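Local coordinates for heme-binding protein HutZ (Vibrio cholerae, PDB 3TGV), which binds heme with high efficiency and degrades it to biliverdin with release of iron, probably giving the beta and delta isomers, at residues K15-A20 / E40-L45; S95-Q100 / L124-P129. The protein carries 1 engineered substitution. All blocks are in the same frame, centred on the assembly; numbering follows the deposited sequence.

Interaction 1: residues K15-A20 / E40-L45; sequences KTLQLA and EGYFVL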
ATOM      1  N   LYS A  15      -9.356   8.455   3.849  1.00 29.94           N
ATOM      2  CA  LYS A  15     -10.485   7.933   3.102  1.00 28.86           C
ATOM      3  C   LYS A  15     -10.169   6.609   2.409  1.00 26.13           C
ATOM      4  O   LYS A  15     -11.067   5.948   1.889  1.00 27.88           O
ATOM      5  CB  LYS A  15     -10.945   8.970   2.070  1.00 33.98           C
ATOM      6  CG  LYS A  15     -11.243  10.336   2.695  1.00 32.79           C
ATOM      7  CD  LYS A  15     -12.739  10.568   2.844  1.00 40.55           C
ATOM      8  CE  LYS A  15     -13.051  11.534   3.977  1.00 46.20           C
ATOM      9  NZ  LYS A  15     -12.340  12.833   3.833  1.00 58.72           N
ATOM     10  N   THR A  16      -8.900   6.223   2.401  1.00 23.52           N
ATOM     11  CA  THR A  16      -8.473   5.040   1.659  1.00 25.30           C
ATOM     12  C   THR A  16      -7.656   4.059   2.506  1.00 25.22           C
ATOM     13  O   THR A  16      -6.905   4.453   3.407  1.00 24.41           O
ATOM     14  CB  THR A  16      -7.631   5.434   0.420  1.00 25.57           C
ATOM     15  OG1 THR A  16      -8.351   6.396  -0.370  1.00 31.43           O
ATOM     16  CG2 THR A  16      -7.364   4.224  -0.435  1.00 34.95           C
ATOM     17  N   LEU A  17      -7.827   2.778   2.202  1.00 22.84           N
ATOM     18  CA  LEU A  17      -6.990   1.720   2.740  1.00 22.64           C
ATOM     19  C   LEU A  17      -6.032   1.232   1.668  1.00 27.59           C
ATOM     20  O   LEU A  17      -6.408   1.095   0.487  1.00 24.66           O
ATOM     21  CB  LEU A  17      -7.856   0.534   3.182  1.00 24.39           C
ATOM     22  CG  LEU A  17      -8.963   0.780   4.206  1.00 22.48           C
ATOM     23  CD1 LEU A  17      -9.707  -0.527   4.542  1.00 22.93           C
ATOM     24  CD2 LEU A  17      -8.366   1.429   5.457  1.00 26.54           C
ATOM     25  N   GLN A  18      -4.800   0.960   2.068  1.00 22.23           N
ATOM     26  CA  GLN A  18      -3.907   0.191   1.216  1.00 24.24           C
ATOM     27  C   GLN A  18      -4.002  -1.267   1.636  1.00 24.11           C
ATOM     28  O   GLN A  18      -3.994  -1.583   2.840  1.00 21.88           O
ATOM     29  CB  GLN A  18      -2.461   0.685   1.311  1.00 24.97           C
ATOM     30  CG  GLN A  18      -2.315   2.184   1.544  1.00 28.23           C
ATOM     31  CD  GLN A  18      -2.999   3.028   0.502  1.00 34.26           C
ATOM     32  OE1 GLN A  18      -3.782   3.930   0.820  1.00 34.64           O
ATOM     33  NE2 GLN A  18      -2.693   2.759  -0.758  1.00 34.77           N
ATOM     34  N   LEU A  19      -4.068  -2.154   0.648  1.00 21.17           N
ATOM     35  CA  LEU A  19      -4.331  -3.568   0.891  1.00 24.27           C
ATOM     36  C   LEU A  19      -3.264  -4.480   0.300  1.00 24.55           C
ATOM     37  O   LEU A  19      -2.819  -4.279  -0.828  1.00 23.12           O
ATOM     38  CB  LEU A  19      -5.687  -3.961   0.301  1.00 23.82           C
ATOM     39  CG  LEU A  19      -6.845  -3.003   0.545  1.00 22.68           C
ATOM     40  CD1 LEU A  19      -8.043  -3.348  -0.343  1.00 27.78           C
ATOM     41  CD2 LEU A  19      -7.223  -2.995   2.027  1.00 24.68           C
ATOM     42  N   ALA A  20      -2.860  -5.482   1.075  1.00 22.55           N
ATOM     43  CA  ALA A  20      -2.075  -6.585   0.550  1.00 21.05           C
ATOM     44  C   ALA A  20      -2.939  -7.843   0.558  1.00 25.06           C
ATOM     45  O   ALA A  20      -3.363  -8.303   1.619  1.00 23.05           O
ATOM     46  CB  ALA A  20      -0.806  -6.790   1.363  1.00 18.50           C
ATOM     47  N   GLU A  40     -19.322  -3.110  12.528  1.00 40.16           N
ATOM     48  CA  GLU A  40     -19.272  -4.416  11.878  1.00 42.54           C
ATOM     49  C   GLU A  40     -17.931  -4.695  11.199  1.00 40.84           C
ATOM     50  O   GLU A  40     -17.657  -5.826  10.801  1.00 40.20           O
ATOM     51  CB  GLU A  40     -20.385  -4.512  10.828  1.00 46.41           C
ATOM     52  CG  GLU A  40     -21.714  -3.922  11.264  1.00 48.96           C
ATOM     53  CD  GLU A  40     -22.491  -4.857  12.171  1.00 57.96           C
ATOM     54  OE1 GLU A  40     -23.193  -5.752  11.647  1.00 61.88           O
ATOM     55  OE2 GLU A  40     -22.396  -4.700  13.408  1.00 61.01           O
ATOM     56  N   GLY A  41     -17.109  -3.657  11.045  1.00 38.57           N
ATOM     57  CA  GLY A  41     -15.786  -3.802  10.459  1.00 35.64           C
ATOM     58  C   GLY A  41     -15.467  -2.717   9.446  1.00 34.45           C
ATOM     59  O   GLY A  41     -16.135  -1.684   9.393  1.00 35.24           O
ATOM     60  N   TYR A  42     -14.438  -2.950   8.639  1.00 30.33           N
ATOM     61  CA  TYR A  42     -14.109  -2.038   7.552  1.00 31.04           C
ATOM     62  C   TYR A  42     -14.707  -2.564   6.247  1.00 29.99           C
ATOM     63  O   TYR A  42     -14.761  -3.771   6.026  1.00 32.90           O
ATOM     64  CB  TYR A  42     -12.598  -1.880   7.417  1.00 29.85           C
ATOM     65  CG  TYR A  42     -11.923  -1.186   8.589  1.00 32.02           C
ATOM     66  CD1 TYR A  42     -11.496   0.133   8.486  1.00 31.04           C
ATOM     67  CD2 TYR A  42     -11.717  -1.846   9.787  1.00 28.88           C
ATOM     68  CE1 TYR A  42     -10.872   0.776   9.543  1.00 33.02           C
ATOM     69  CE2 TYR A  42     -11.095  -1.207  10.860  1.00 33.83           C
ATOM     70  CZ  TYR A  42     -10.679   0.104  10.729  1.00 35.60           C
ATOM     71  OH  TYR A  42     -10.058   0.742  11.787  1.00 40.59           O
ATOM     72  N   PHE A  43     -15.158  -1.664   5.386  1.00 30.28           N
ATOM     73  CA  PHE A  43     -15.796  -2.090   4.147  1.00 33.29           C
ATOM     74  C   PHE A  43     -15.189  -1.423   2.927  1.00 29.74           C
ATOM     75  O   PHE A  43     -14.974  -0.212   2.911  1.00 31.85           O
ATOM     76  CB  PHE A  43     -17.300  -1.829   4.193  1.00 30.95           C
ATOM     77  CG  PHE A  43     -18.011  -2.623   5.251  1.00 35.84           C
ATOM     78  CD1 PHE A  43     -18.692  -3.787   4.922  1.00 36.21           C
ATOM     79  CD2 PHE A  43     -17.992  -2.207   6.578  1.00 33.58           C
ATOM     80  CE1 PHE A  43     -19.344  -4.521   5.903  1.00 39.79           C
ATOM     81  CE2 PHE A  43     -18.636  -2.931   7.554  1.00 34.10           C
ATOM     82  CZ  PHE A  43     -19.311  -4.088   7.223  1.00 36.50           C
ATOM     83  N   VAL A  44     -14.919  -2.228   1.907  1.00 27.86           N
ATOM     84  CA  VAL A  44     -14.481  -1.702   0.619  1.00 30.12           C
ATOM     85  C   VAL A  44     -15.385  -2.211  -0.495  1.00 33.39           C
ATOM     86  O   VAL A  44     -15.888  -3.332  -0.427  1.00 30.90           O
ATOM     87  CB  VAL A  44     -13.035  -2.100   0.309  1.00 31.65           C
ATOM     88  CG1 VAL A  44     -12.087  -1.475   1.339  1.00 27.65           C
ATOM     89  CG2 VAL A  44     -12.899  -3.621   0.280  1.00 28.78           C
ATOM     90  N   LEU A  45     -15.580  -1.377  -1.512  1.00 32.29           N
ATOM     91  CA  LEU A  45     -16.430  -1.699  -2.655  1.00 31.94           C
ATOM     92  C   LEU A  45     -15.561  -1.732  -3.904  1.00 32.69           C
ATOM     93  O   LEU A  45     -15.211  -0.688  -4.447  1.00 30.56           O
ATOM     94  CB  LEU A  45     -17.530  -0.647  -2.815  1.00 33.05           C
ATOM     95  CG  LEU A  45     -18.546  -0.858  -3.949  1.00 34.69           C
ATOM     96  CD1 LEU A  45     -19.296  -2.166  -3.752  1.00 33.00           C
ATOM     97  CD2 LEU A  45     -19.516   0.308  -4.049  1.00 34.35           C
TER
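Inside the curled antiparallel sheet of the FMN-binding split-barrel fold, Leu17 on strand 16-22 reaches across the interior to Tyr42 and Val44 on strand 41-47. The two strands are not direct neighbours. Strand 28-38 lies between them in the sheet and pairs with both. The CA atoms of Leu17 and Val44 are 8.5 Å apart, and the contact is made by side chains. One methyl group does the touching. Leu17 CG lies beside the backbone N (chi1 -57°), and the extended second torsion carries CD1 inward. Leu17 CD1 packs against Val44 CG1 at 4.1 Å, and the two side chains meet at a slant. The same Leu17 CD1 lies 4.3 Å from Tyr42 CB, near the root of that side chain and oblique to its ring. The Leu17 contacts with Tyr42 and Val44 are apolar and buried. The Tyr42 ring meets that of Phe84 with planes at about 40°, and Tyr42 OH is hydrogen-bonded to Arg11 NH2. Ile64 and Met66 of strand 61-67 pack on Leu17 as well, and Phe125 packs on Val44. On strand 16-22, Thr16 and Gln18 pack against the second subunit. Inward apolar residues meeting across a curled sheet are characteristic of a beta-barrel core.

Interaction 2: residues S95-Q100 / L124-P129; sequences SELWCQ and LFRLQP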
ATOM      1  N   SER A  95     -28.619  -7.189   0.912  1.00 46.06           N
ATOM      2  CA  SER A  95     -28.857  -7.581   2.293  1.00 47.44           C
ATOM      3  C   SER A  95     -28.870  -6.333   3.172  1.00 51.38           C
ATOM      4  O   SER A  95     -28.475  -5.245   2.737  1.00 48.95           O
ATOM      5  CB  SER A  95     -27.780  -8.552   2.782  1.00 53.82           C
ATOM      6  OG  SER A  95     -26.523  -7.907   2.918  1.00 45.92           O
ATOM      7  N   GLU A  96     -29.317  -6.490   4.413  1.00 50.14           N
ATOM      8  CA  GLU A  96     -29.421  -5.353   5.312  1.00 52.54           C
ATOM      9  C   GLU A  96     -28.056  -4.690   5.542  1.00 51.44           C
ATOM     10  O   GLU A  96     -27.947  -3.464   5.544  1.00 50.49           O
ATOM     11  CB  GLU A  96     -30.036  -5.791   6.635  1.00 61.82           C
ATOM     12  CG  GLU A  96     -30.529  -4.646   7.500  1.00 65.51           C
ATOM     13  CD  GLU A  96     -31.243  -5.141   8.742  1.00 70.37           C
ATOM     14  OE1 GLU A  96     -30.716  -4.928   9.857  1.00 70.12           O
ATOM     15  OE2 GLU A  96     -32.330  -5.748   8.600  1.00 72.68           O
ATOM     16  N   LEU A  97     -27.019  -5.501   5.730  1.00 47.85           N
ATOM     17  CA  LEU A  97     -25.669  -4.966   5.879  1.00 45.04           C
ATOM     18  C   LEU A  97     -25.232  -4.209   4.626  1.00 41.69           C
ATOM     19  O   LEU A  97     -24.609  -3.150   4.715  1.00 40.39           O
ATOM     20  CB  LEU A  97     -24.674  -6.079   6.201  1.00 42.01           C
ATOM     21  CG  LEU A  97     -23.266  -5.620   6.606  1.00 40.75           C
ATOM     22  CD1 LEU A  97     -23.342  -4.470   7.606  1.00 40.29           C
ATOM     23  CD2 LEU A  97     -22.450  -6.780   7.183  1.00 39.63           C
ATOM     24  N   TRP A  98     -25.564  -4.756   3.461  1.00 47.44           N
ATOM     25  CA  TRP A  98     -25.238  -4.121   2.189  1.00 42.17           C
ATOM     26  C   TRP A  98     -25.821  -2.722   2.113  1.00 44.40           C
ATOM     27  O   TRP A  98     -25.117  -1.755   1.821  1.00 42.64           O
ATOM     28  CB  TRP A  98     -25.780  -4.947   1.023  1.00 47.87           C
ATOM     29  CG  TRP A  98     -25.715  -4.236  -0.294  1.00 46.28           C
ATOM     30  CD1 TRP A  98     -26.571  -3.270  -0.752  1.00 47.44           C
ATOM     31  CD2 TRP A  98     -24.752  -4.440  -1.336  1.00 44.88           C
ATOM     32  NE1 TRP A  98     -26.193  -2.861  -2.009  1.00 45.63           N
ATOM     33  CE2 TRP A  98     -25.082  -3.567  -2.389  1.00 46.53           C
ATOM     34  CE3 TRP A  98     -23.645  -5.282  -1.476  1.00 44.57           C
ATOM     35  CZ2 TRP A  98     -24.340  -3.505  -3.565  1.00 45.66           C
ATOM     36  CZ3 TRP A  98     -22.913  -5.222  -2.645  1.00 43.09           C
ATOM     37  CH2 TRP A  98     -23.262  -4.339  -3.674  1.00 45.79           C
ATOM     38  N   CYS A  99     -27.118  -2.619   2.369  1.00 46.30           N
ATOM     39  CA  CYS A  99     -27.803  -1.340   2.269  1.00 46.39           C
ATOM     40  C   CYS A  99     -27.221  -0.312   3.238  1.00 42.57           C
ATOM     41  O   CYS A  99     -27.040   0.850   2.882  1.00 43.47           O
ATOM     42  CB  CYS A  99     -29.305  -1.531   2.493  1.00 55.62           C
ATOM     43  SG  CYS A  99     -30.067  -2.692   1.313  1.00 61.32           S
ATOM     44  N   GLN A 100     -26.910  -0.743   4.457  1.00 45.20           N
ATOM     45  CA  GLN A 100     -26.339   0.161   5.456  1.00 44.79           C
ATOM     46  C   GLN A 100     -24.984   0.710   5.019  1.00 43.13           C
ATOM     47  O   GLN A 100     -24.749   1.922   5.038  1.00 40.42           O
ATOM     48  CB  GLN A 100     -26.200  -0.550   6.798  1.00 46.93           C
ATOM     49  CG  GLN A 100     -27.523  -0.965   7.413  1.00 53.14           C
ATOM     50  CD  GLN A 100     -27.358  -2.000   8.511  1.00 60.19           C
ATOM     51  OE1 GLN A 100     -26.473  -1.888   9.364  1.00 64.97           O
ATOM     52  NE2 GLN A 100     -28.206  -3.024   8.487  1.00 65.64           N
ATOM     53  N   LEU A 124     -18.923  -5.976  -2.447  1.00 36.03           N
ATOM     54  CA  LEU A 124     -18.695  -5.337  -1.155  1.00 35.21           C
ATOM     55  C   LEU A 124     -18.081  -6.328  -0.179  1.00 35.41           C
ATOM     56  O   LEU A 124     -18.682  -7.355   0.134  1.00 38.80           O
ATOM     57  CB  LEU A 124     -20.013  -4.794  -0.604  1.00 37.07           C
ATOM     58  CG  LEU A 124     -20.016  -4.173   0.794  1.00 38.74           C
ATOM     59  CD1 LEU A 124     -19.132  -2.931   0.848  1.00 32.65           C
ATOM     60  CD2 LEU A 124     -21.440  -3.835   1.189  1.00 39.77           C
ATOM     61  N   PHE A 125     -16.877  -6.031   0.297  1.00 32.51           N
ATOM     62  CA  PHE A 125     -16.211  -6.917   1.248  1.00 32.44           C
ATOM     63  C   PHE A 125     -16.178  -6.312   2.642  1.00 30.97           C
ATOM     64  O   PHE A 125     -15.814  -5.153   2.808  1.00 29.52           O
ATOM     65  CB  PHE A 125     -14.777  -7.242   0.804  1.00 31.52           C
ATOM     66  CG  PHE A 125     -14.695  -8.163  -0.386  1.00 33.30           C
ATOM     67  CD1 PHE A 125     -14.545  -9.531  -0.214  1.00 31.87           C
ATOM     68  CD2 PHE A 125     -14.759  -7.659  -1.669  1.00 29.49           C
ATOM     69  CE1 PHE A 125     -14.465 -10.380  -1.301  1.00 33.74           C
ATOM     70  CE2 PHE A 125     -14.683  -8.502  -2.759  1.00 32.91           C
ATOM     71  CZ  PHE A 125     -14.537  -9.865  -2.574  1.00 34.31           C
ATOM     72  N   ARG A 126     -16.568  -7.104   3.634  1.00 29.69           N
ATOM     73  CA  ARG A 126     -16.349  -6.745   5.035  1.00 35.81           C
ATOM     74  C   ARG A 126     -14.991  -7.247   5.506  1.00 30.34           C
ATOM     75  O   ARG A 126     -14.648  -8.408   5.302  1.00 34.87           O
ATOM     76  CB  ARG A 126     -17.439  -7.328   5.933  1.00 38.31           C
ATOM     77  CG  ARG A 126     -16.965  -7.499   7.361  1.00 41.32           C
ATOM     78  CD  ARG A 126     -18.071  -7.369   8.389  1.00 44.75           C
ATOM     79  NE  ARG A 126     -18.910  -8.556   8.468  1.00 51.63           N
ATOM     80  CZ  ARG A 126     -19.505  -8.967   9.584  1.00 55.31           C
ATOM     81  NH1 ARG A 126     -19.340  -8.292  10.719  1.00 49.95           N
ATOM     82  NH2 ARG A 126     -20.263 -10.058   9.568  1.00 54.32           N
ATOM     83  N   LEU A 127     -14.215  -6.374   6.138  1.00 31.84           N
ATOM     84  CA  LEU A 127     -12.902  -6.763   6.629  1.00 29.08           C
ATOM     85  C   LEU A 127     -12.849  -6.606   8.136  1.00 30.47           C
ATOM     86  O   LEU A 127     -13.065  -5.513   8.654  1.00 27.77           O
ATOM     87  CB  LEU A 127     -11.824  -5.896   5.992  1.00 28.62           C
ATOM     88  CG  LEU A 127     -11.997  -5.632   4.504  1.00 28.26           C
ATOM     89  CD1 LEU A 127     -10.921  -4.675   4.051  1.00 29.09           C
ATOM     90  CD2 LEU A 127     -11.938  -6.928   3.724  1.00 29.30           C
ATOM     91  N   GLN A 128     -12.539  -7.699   8.828  1.00 31.81           N
ATOM     92  CA  GLN A 128     -12.552  -7.737  10.289  1.00 32.91           C
ATOM     93  C   GLN A 128     -11.182  -8.072  10.854  1.00 31.88           C
ATOM     94  O   GLN A 128     -10.635  -9.144  10.582  1.00 32.00           O
ATOM     95  CB  GLN A 128     -13.573  -8.761  10.783  1.00 35.32           C
ATOM     96  CG  GLN A 128     -14.937  -8.601  10.145  1.00 36.55           C
ATOM     97  CD  GLN A 128     -15.974  -9.514  10.749  1.00 47.31           C
ATOM     98  OE1 GLN A 128     -16.277 -10.581  10.203  1.00 50.98           O
ATOM     99  NE2 GLN A 128     -16.537  -9.101  11.878  1.00 45.75           N
ATOM    100  N   PRO A 129     -10.621  -7.144  11.644  1.00 32.88           N
ATOM    101  CA  PRO A 129      -9.290  -7.259  12.264  1.00 32.38           C
ATOM    102  C   PRO A 129      -9.201  -8.445  13.199  1.00 37.19           C
ATOM    103  O   PRO A 129     -10.202  -8.780  13.834  1.00 40.41           O
ATOM    104  CB  PRO A 129      -9.155  -5.956  13.063  1.00 33.37           C
ATOM    105  CG  PRO A 129     -10.547  -5.448  13.233  1.00 36.63           C
ATOM    106  CD  PRO A 129     -11.289  -5.881  11.993  1.00 30.04           C
TER
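Trp98 and Leu97, in the first turn of helix 96-109, pack on Leu124 and Arg126 of strand 122-129. The apolar part of the contact is Trp98 against Leu124. The benzo side of the indole lies beside the leucine, with Trp98 CZ3 3.6 Å from Leu124 CB. A branch methyl joins in, as Leu124 CD2 sits 3.7 Å from Trp98 CE3. This methyl also reaches the helix backbone, with Leu124 CD2 3.9 Å from Trp98 CA. Leu124 CB approaches the ring obliquely. Trp98 CG is anti to the backbone N (chi1 169°), which brings the end of the ring system closer to the strand than its root.

The second kind of contact is a methyl over a charged flat group. Leu97 CD2 lies over one face of the Arg126 guanidinium, off toward its rim, at 4.2 Å from Arg126 NE. The two side chains lie nearly perpendicular. Gln128 OE1 lies over the centre of the opposite face, 3.6 Å above the plane. The guanidinium is thus covered on both faces, while its NH1 is hydrogen-bonded to Glu40 O. The arginine chain bends at chi3 (77°), turning the group across the leucine.

Polar bonds at the N-terminus of the helix cap its first turn. Ser95 is the N-cap, and Ser95 OG accepts a weak hydrogen bond from Trp98 N at 3.3 Å. Ser95 OG also donates a hydrogen bond to Glu92 O, which lies before the helix. Through Leu97 and Trp98, the start of helix 96-109 packs on the sheet, where strand 122-129 runs between strands 41-47 and 81-91. Phe43 of strand 41-47 touches Leu97, Leu124 and Arg126, while Val91 of strand 81-91 packs against Leu124 and Arg126.

Both segments of interaction 1 precede those of interaction 2 in the sequence, and the centres of the two contacts lie about 11 Å apart. They share the sheet, because strands 41-47 and 122-129 are antiparallel neighbours. Two probable backbone hydrogen bonds join them directly: Leu127 N to Tyr42 O at 2.7 Å, and Phe125 N to Val44 O at 3.0 Å. Alternate residues of strand 41-47 serve the two sites. Tyr42 and Val44 turn to the barrel interior of interaction 1, whereas Phe43 packs with the residues of interaction 2 beneath helix 96-109. The shared strand pair thus links the barrel core to helix 96-109 on the outside, within a single fold.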